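Local coordinates for protein galactose mutarotase related enzyme (Lactobacillus casei, PDB 3Q1N) that probably binds carbohydrate and may act as an isomerase of the aldose 1-epimerase (galactose mutarotase) family, at residues F41-I53 / S135-N147. Sequence-based numbering, arbitrary orientation. Where two conformers were deposited one is given.
Sequences FWNRHAPILFPSI and SMPFALGFHPAFN. With EDO (1,2-ethanediol), chain K; EDO (1,2-ethanediol), chain J; EDO (1,2-ethanediol), chain I.
Trp42 sets CH2 of its six-membered ring obliquely against the imidazole of His143, 3.3 Å from ND1 with the planes inclined at 32°, while CZ3 rests on Ala145 CB; a methyl is small enough to let the broad indole settle. A chi1 of -163° swings the imidazole of His143 away from its backbone N and toward Trp42, and NE2 donates a nearly straight 2.7 Å bond to O2 of one ethanediol. Were Trp42 an alanine, the imidazole and Ala145 CB would probably lose their cover, and the ethanediol at NE1 its donor. Farther along, Gly141, lacking a side chain, leaves room for Leu49 and for Ile53 CD1, which lies 3.9 Å from Gly141 N. Leu49 and Gly141 exchange two backbone bonds as an antiparallel hydrogen-bonded pair. On the other side of the sheet, in the conformers given, Leu140 CD2 sits over the notch formed by Ile48 CG2 and Phe50 CB, 3.8 Å from each. Past the cis peptide before Pro51, Pro51 O accepts a 2.9 Å bond from Ala139 N. This pairing belongs to the beta-sandwich of the galactose mutarotase fold; two ethanediols at Trp42 and His143 and a nitrate near His143, probably from the crystallisation liquor, are consistent with a sugar pocket there.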
loop_
_atom_site.group_PDB
_atom_site.type_symbol
_atom_site.label_atom_id
_atom_site.label_comp_id
_atom_site.label_asym_id
_atom_site.label_seq_id
_atom_site.Cartn_x
_atom_site.Cartn_y
_atom_site.Cartn_z
ATOM N N PHE A 41 -5.988 16.958 5.900
ATOM C CA PHE A 41 -5.438 15.751 6.533
ATOM C C PHE A 41 -4.400 15.017 5.691
ATOM O O PHE A 41 -3.375 14.595 6.210
ATOM C CB PHE A 41 -6.586 14.796 6.862
ATOM C CG PHE A 41 -7.603 15.398 7.785
ATOM C CD1 PHE A 41 -7.325 15.502 9.137
ATOM C CD2 PHE A 41 -8.828 15.842 7.313
ATOM C CE1 PHE A 41 -8.264 16.082 10.018
ATOM C CE2 PHE A 41 -9.770 16.422 8.180
ATOM C CZ PHE A 41 -9.487 16.530 9.530
ATOM N N TRP A 42 -4.681 14.836 4.402
ATOM C CA TRP A 42 -3.749 14.132 3.522
ATOM C C TRP A 42 -4.146 14.351 2.077
ATOM O O TRP A 42 -5.279 14.115 1.709
ATOM C CB TRP A 42 -3.734 12.613 3.841
ATOM C CG TRP A 42 -2.644 11.867 3.199
ATOM C CD1 TRP A 42 -1.315 12.211 3.176
ATOM C CD2 TRP A 42 -2.740 10.604 2.494
ATOM N NE1 TRP A 42 -0.604 11.272 2.478
ATOM C CE2 TRP A 42 -1.453 10.271 2.064
ATOM C CE3 TRP A 42 -3.799 9.749 2.166
ATOM C CZ2 TRP A 42 -1.185 9.099 1.326
ATOM C CZ3 TRP A 42 -3.523 8.584 1.425
ATOM C CH2 TRP A 42 -2.244 8.282 1.025
ATOM N N ASN A 43 -3.227 14.815 1.256
ATOM C CA ASN A 43 -3.586 15.222 -0.075
ATOM C C ASN A 43 -3.479 14.143 -1.149
ATOM O O ASN A 43 -3.477 14.476 -2.328
ATOM C CB ASN A 43 -2.782 16.455 -0.492
ATOM C CG ASN A 43 -1.311 16.230 -0.503
ATOM O OD1 ASN A 43 -0.806 15.116 -0.292
ATOM N ND2 ASN A 43 -0.567 17.326 -0.712
ATOM N N ARG A 44 -3.369 12.868 -0.746
ATOM C CA ARG A 44 -3.346 11.769 -1.707
ATOM C C ARG A 44 -4.509 10.808 -1.447
ATOM O O ARG A 44 -5.349 11.079 -0.568
ATOM C CB ARG A 44 -2.018 11.075 -1.644
ATOM C CG ARG A 44 -0.899 12.057 -1.958
ATOM C CD ARG A 44 0.429 11.482 -1.713
ATOM N NE ARG A 44 1.476 12.503 -1.865
ATOM C CZ ARG A 44 2.096 12.818 -3.011
ATOM N NH1 ARG A 44 1.829 12.210 -4.168
ATOM N NH2 ARG A 44 3.042 13.758 -2.994
ATOM N N HIS A 45 -4.591 9.730 -2.232
ATOM C CA HIS A 45 -5.748 8.824 -2.118
ATOM C C HIS A 45 -5.282 7.370 -1.876
ATOM O O HIS A 45 -5.654 6.741 -0.896
ATOM C CB HIS A 45 -6.633 8.879 -3.400
ATOM C CG HIS A 45 -6.952 10.257 -3.883
ATOM N ND1 HIS A 45 -8.164 10.868 -3.626
ATOM C CD2 HIS A 45 -6.217 11.149 -4.596
ATOM C CE1 HIS A 45 -8.169 12.078 -4.184
ATOM N NE2 HIS A 45 -7.007 12.267 -4.790
ATOM N N ALA A 46 -4.486 6.849 -2.803
ATOM C CA ALA A 46 -4.046 5.438 -2.757
ATOM C C ALA A 46 -2.803 5.190 -3.622
ATOM O O ALA A 46 -2.865 4.437 -4.632
ATOM C CB ALA A 46 -5.249 4.490 -3.189
ATOM N N PRO A 47 -1.682 5.830 -3.258
ATOM C CA PRO A 47 -0.507 5.670 -4.110
ATOM C C PRO A 47 0.088 4.265 -4.209
ATOM O O PRO A 47 -0.008 3.432 -3.266
ATOM C CB PRO A 47 0.551 6.583 -3.481
ATOM C CG PRO A 47 -0.156 7.406 -2.466
ATOM C CD PRO A 47 -1.457 6.753 -2.134
ATOM N N ILE A 48 0.748 4.053 -5.355
ATOM C CA ILE A 48 1.606 2.902 -5.542
ATOM C C ILE A 48 2.997 3.253 -5.045
ATOM O O ILE A 48 3.493 4.374 -5.307
ATOM C CB ILE A 48 1.647 2.466 -7.035
ATOM C CG1 ILE A 48 0.269 1.961 -7.454
ATOM C CG2 ILE A 48 2.733 1.344 -7.233
ATOM C CD1 ILE A 48 0.115 1.662 -8.983
ATOM N N LEU A 49 3.619 2.314 -4.339
ATOM C CA LEU A 49 4.940 2.481 -3.701
ATOM C C LEU A 49 5.916 1.546 -4.405
ATOM O O LEU A 49 5.852 0.340 -4.241
ATOM C CB LEU A 49 4.848 2.153 -2.207
ATOM C CG LEU A 49 3.696 2.746 -1.397
ATOM C CD1 LEU A 49 3.760 2.206 0.043
ATOM C CD2 LEU A 49 3.720 4.265 -1.417
ATOM N N PHE A 50 6.801 2.105 -5.225
ATOM C CA PHE A 50 7.803 1.290 -5.938
ATOM C C PHE A 50 8.934 2.211 -6.355
ATOM O O PHE A 50 8.674 3.311 -6.756
ATOM C CB PHE A 50 7.202 0.667 -7.211
ATOM C CG PHE A 50 8.210 -0.032 -8.111
ATOM C CD1 PHE A 50 8.501 -1.385 -7.917
ATOM C CD2 PHE A 50 8.851 0.650 -9.160
ATOM C CE1 PHE A 50 9.397 -2.059 -8.723
ATOM C CE2 PHE A 50 9.753 -0.034 -10.000
ATOM C CZ PHE A 50 10.026 -1.390 -9.774
ATOM N N PRO A 51 10.190 1.743 -6.263
ATOM C CA PRO A 51 10.722 0.466 -5.800
ATOM C C PRO A 51 11.084 0.433 -4.307
ATOM O O PRO A 51 11.783 -0.479 -3.867
ATOM C CB PRO A 51 11.958 0.274 -6.684
ATOM C CG PRO A 51 12.465 1.644 -6.864
ATOM C CD PRO A 51 11.239 2.554 -6.911
ATOM N N SER A 52 10.657 1.439 -3.554
ATOM C CA SER A 52 10.865 1.493 -2.105
ATOM C C SER A 52 9.517 1.804 -1.423
ATOM O O SER A 52 8.691 2.518 -1.992
ATOM C CB SER A 52 11.871 2.598 -1.811
ATOM O OG SER A 52 12.314 2.594 -0.483
ATOM N N ILE A 53 9.333 1.286 -0.230
ATOM C CA ILE A 53 8.220 1.603 0.649
ATOM C C ILE A 53 8.753 2.455 1.777
ATOM O O ILE A 53 9.765 2.145 2.394
ATOM C CB ILE A 53 7.600 0.285 1.167
ATOM C CG1 ILE A 53 6.889 -0.457 0.031
ATOM C CG2 ILE A 53 6.621 0.561 2.356
ATOM C CD1 ILE A 53 6.563 -1.954 0.434
ATOM N N SER A 135 20.923 -7.724 -11.790
ATOM C CA SER A 135 19.937 -8.211 -10.811
ATOM C C SER A 135 19.259 -7.024 -10.157
ATOM O O SER A 135 19.937 -6.147 -9.679
ATOM C CB SER A 135 20.640 -9.045 -9.767
ATOM O OG SER A 135 21.310 -10.170 -10.388
HETATM N N MSE A 136 17.921 -7.015 -10.135
HETATM C CA MSE A 136 17.127 -5.847 -9.683
HETATM C C MSE A 136 16.404 -6.132 -8.372
HETATM O O MSE A 136 15.497 -6.958 -8.310
HETATM C CB MSE A 136 16.133 -5.459 -10.752
HETATM C CG MSE A 136 15.309 -4.200 -10.407
HETATM SE SE MSE A 136 14.002 -3.668 -11.705
HETATM C CE MSE A 136 12.555 -4.727 -11.050
ATOM N N PRO A 137 16.772 -5.403 -7.318
ATOM C CA PRO A 137 16.096 -5.545 -6.029
ATOM C C PRO A 137 14.999 -4.479 -5.940
ATOM O O PRO A 137 15.195 -3.359 -6.363
ATOM C CB PRO A 137 17.209 -5.324 -5.032
ATOM C CG PRO A 137 18.137 -4.288 -5.773
ATOM C CD PRO A 137 17.935 -4.484 -7.254
ATOM N N PHE A 138 13.846 -4.854 -5.379
ATOM C CA PHE A 138 12.753 -3.875 -5.255
ATOM C C PHE A 138 11.806 -4.244 -4.137
ATOM O O PHE A 138 11.797 -5.379 -3.640
ATOM C CB PHE A 138 11.938 -3.799 -6.570
ATOM C CG PHE A 138 11.046 -4.986 -6.776
ATOM C CD1 PHE A 138 11.544 -6.174 -7.314
ATOM C CD2 PHE A 138 9.755 -4.963 -6.345
ATOM C CE1 PHE A 138 10.775 -7.295 -7.371
ATOM C CE2 PHE A 138 8.934 -6.083 -6.415
ATOM C CZ PHE A 138 9.456 -7.283 -6.964
ATOM N N ALA A 139 11.041 -3.231 -3.729
ATOM C CA ALA A 139 9.839 -3.406 -2.922
ATOM C C ALA A 139 8.642 -2.845 -3.666
ATOM O O ALA A 139 8.774 -1.944 -4.490
ATOM C CB ALA A 139 9.977 -2.704 -1.515
ATOM N N LEU A 140 7.460 -3.383 -3.382
ATOM C CA LEU A 140 6.219 -2.883 -4.005
ATOM C C LEU A 140 5.134 -2.848 -2.950
ATOM O O LEU A 140 4.907 -3.838 -2.250
ATOM C CB LEU A 140 5.782 -3.792 -5.170
ATOM C CG LEU A 140 4.526 -3.314 -5.939
ATOM C CD1 LEU A 140 3.225 -3.675 -5.276
ATOM C CD2 LEU A 140 4.573 -1.833 -6.156
ATOM N N GLY A 141 4.469 -1.710 -2.817
ATOM C CA GLY A 141 3.325 -1.605 -1.904
ATOM C C GLY A 141 2.200 -0.777 -2.512
ATOM O O GLY A 141 2.375 -0.100 -3.544
ATOM N N PHE A 142 1.038 -0.862 -1.883
ATOM C CA PHE A 142 -0.168 -0.116 -2.282
ATOM C C PHE A 142 -0.692 0.541 -0.972
ATOM O O PHE A 142 -0.758 -0.128 0.070
ATOM C CB PHE A 142 -1.142 -1.127 -2.890
ATOM C CG PHE A 142 -2.532 -0.592 -3.215
ATOM C CD1 PHE A 142 -2.753 0.619 -3.844
ATOM C CD2 PHE A 142 -3.606 -1.376 -2.926
ATOM C CE1 PHE A 142 -4.024 1.037 -4.134
ATOM C CE2 PHE A 142 -4.870 -0.985 -3.217
ATOM C CZ PHE A 142 -5.093 0.217 -3.818
ATOM N N HIS A 143 -1.056 1.815 -1.026
ATOM C CA HIS A 143 -1.282 2.687 0.136
ATOM C C HIS A 143 -2.692 3.339 0.152
ATOM O O HIS A 143 -2.822 4.546 0.283
ATOM C CB HIS A 143 -0.160 3.777 0.051
ATOM C CG HIS A 143 0.100 4.568 1.310
ATOM N ND1 HIS A 143 -0.827 5.414 1.878
ATOM C CD2 HIS A 143 1.236 4.727 2.029
ATOM C CE1 HIS A 143 -0.290 6.034 2.917
ATOM N NE2 HIS A 143 0.971 5.651 3.023
ATOM N N PRO A 144 -3.778 2.535 0.084
ATOM C CA PRO A 144 -5.119 3.145 0.028
ATOM C C PRO A 144 -5.567 3.646 1.386
ATOM O O PRO A 144 -5.419 2.945 2.371
ATOM C CB PRO A 144 -6.000 1.982 -0.407
ATOM C CG PRO A 144 -5.288 0.766 0.034
ATOM C CD PRO A 144 -3.849 1.097 -0.214
ATOM N N ALA A 145 -6.159 4.822 1.409
ATOM C CA ALA A 145 -6.792 5.372 2.610
ATOM C C ALA A 145 -8.305 5.225 2.414
ATOM O O ALA A 145 -8.853 5.609 1.389
ATOM C CB ALA A 145 -6.448 6.819 2.761
ATOM N N PHE A 146 -8.948 4.636 3.402
ATOM C CA PHE A 146 -10.372 4.356 3.398
ATOM C C PHE A 146 -11.125 5.260 4.339
ATOM O O PHE A 146 -10.727 5.456 5.497
ATOM C CB PHE A 146 -10.617 2.920 3.826
ATOM C CG PHE A 146 -10.054 1.915 2.856
ATOM C CD1 PHE A 146 -10.646 1.743 1.610
ATOM C CD2 PHE A 146 -8.895 1.228 3.149
ATOM C CE1 PHE A 146 -10.136 0.837 0.694
ATOM C CE2 PHE A 146 -8.358 0.330 2.226
ATOM C CZ PHE A 146 -8.967 0.133 1.007
ATOM N N ASN A 147 -12.220 5.803 3.846
ATOM C CA ASN A 147 -13.093 6.637 4.708
ATOM C C ASN A 147 -13.638 5.796 5.878
ATOM O O ASN A 147 -13.987 4.613 5.685
ATOM C CB ASN A 147 -14.232 7.211 3.901
ATOM C CG ASN A 147 -13.744 8.175 2.854
ATOM O OD1 ASN A 147 -13.052 9.134 3.188
ATOM N ND2 ASN A 147 -14.047 7.902 1.581
HETATM C C1 EDO K . 2.112 9.933 4.693
HETATM O O1 EDO K . 3.451 10.379 4.895
HETATM C C2 EDO K . 1.997 9.372 3.287
HETATM O O2 EDO K . 2.265 10.413 2.328
HETATM C C1 EDO J . 2.175 4.691 6.191
HETATM O O1 EDO J . 2.831 3.886 5.192
HETATM C C2 EDO J . 2.668 6.120 6.216
HETATM O O2 EDO J . 2.461 6.778 4.945
HETATM C C1 EDO I . -14.439 1.733 4.001
HETATM O O1 EDO I . -15.827 2.005 3.803
HETATM C C2 EDO I . -14.224 1.034 5.334
HETATM O O2 EDO I . -14.658 1.879 6.410
#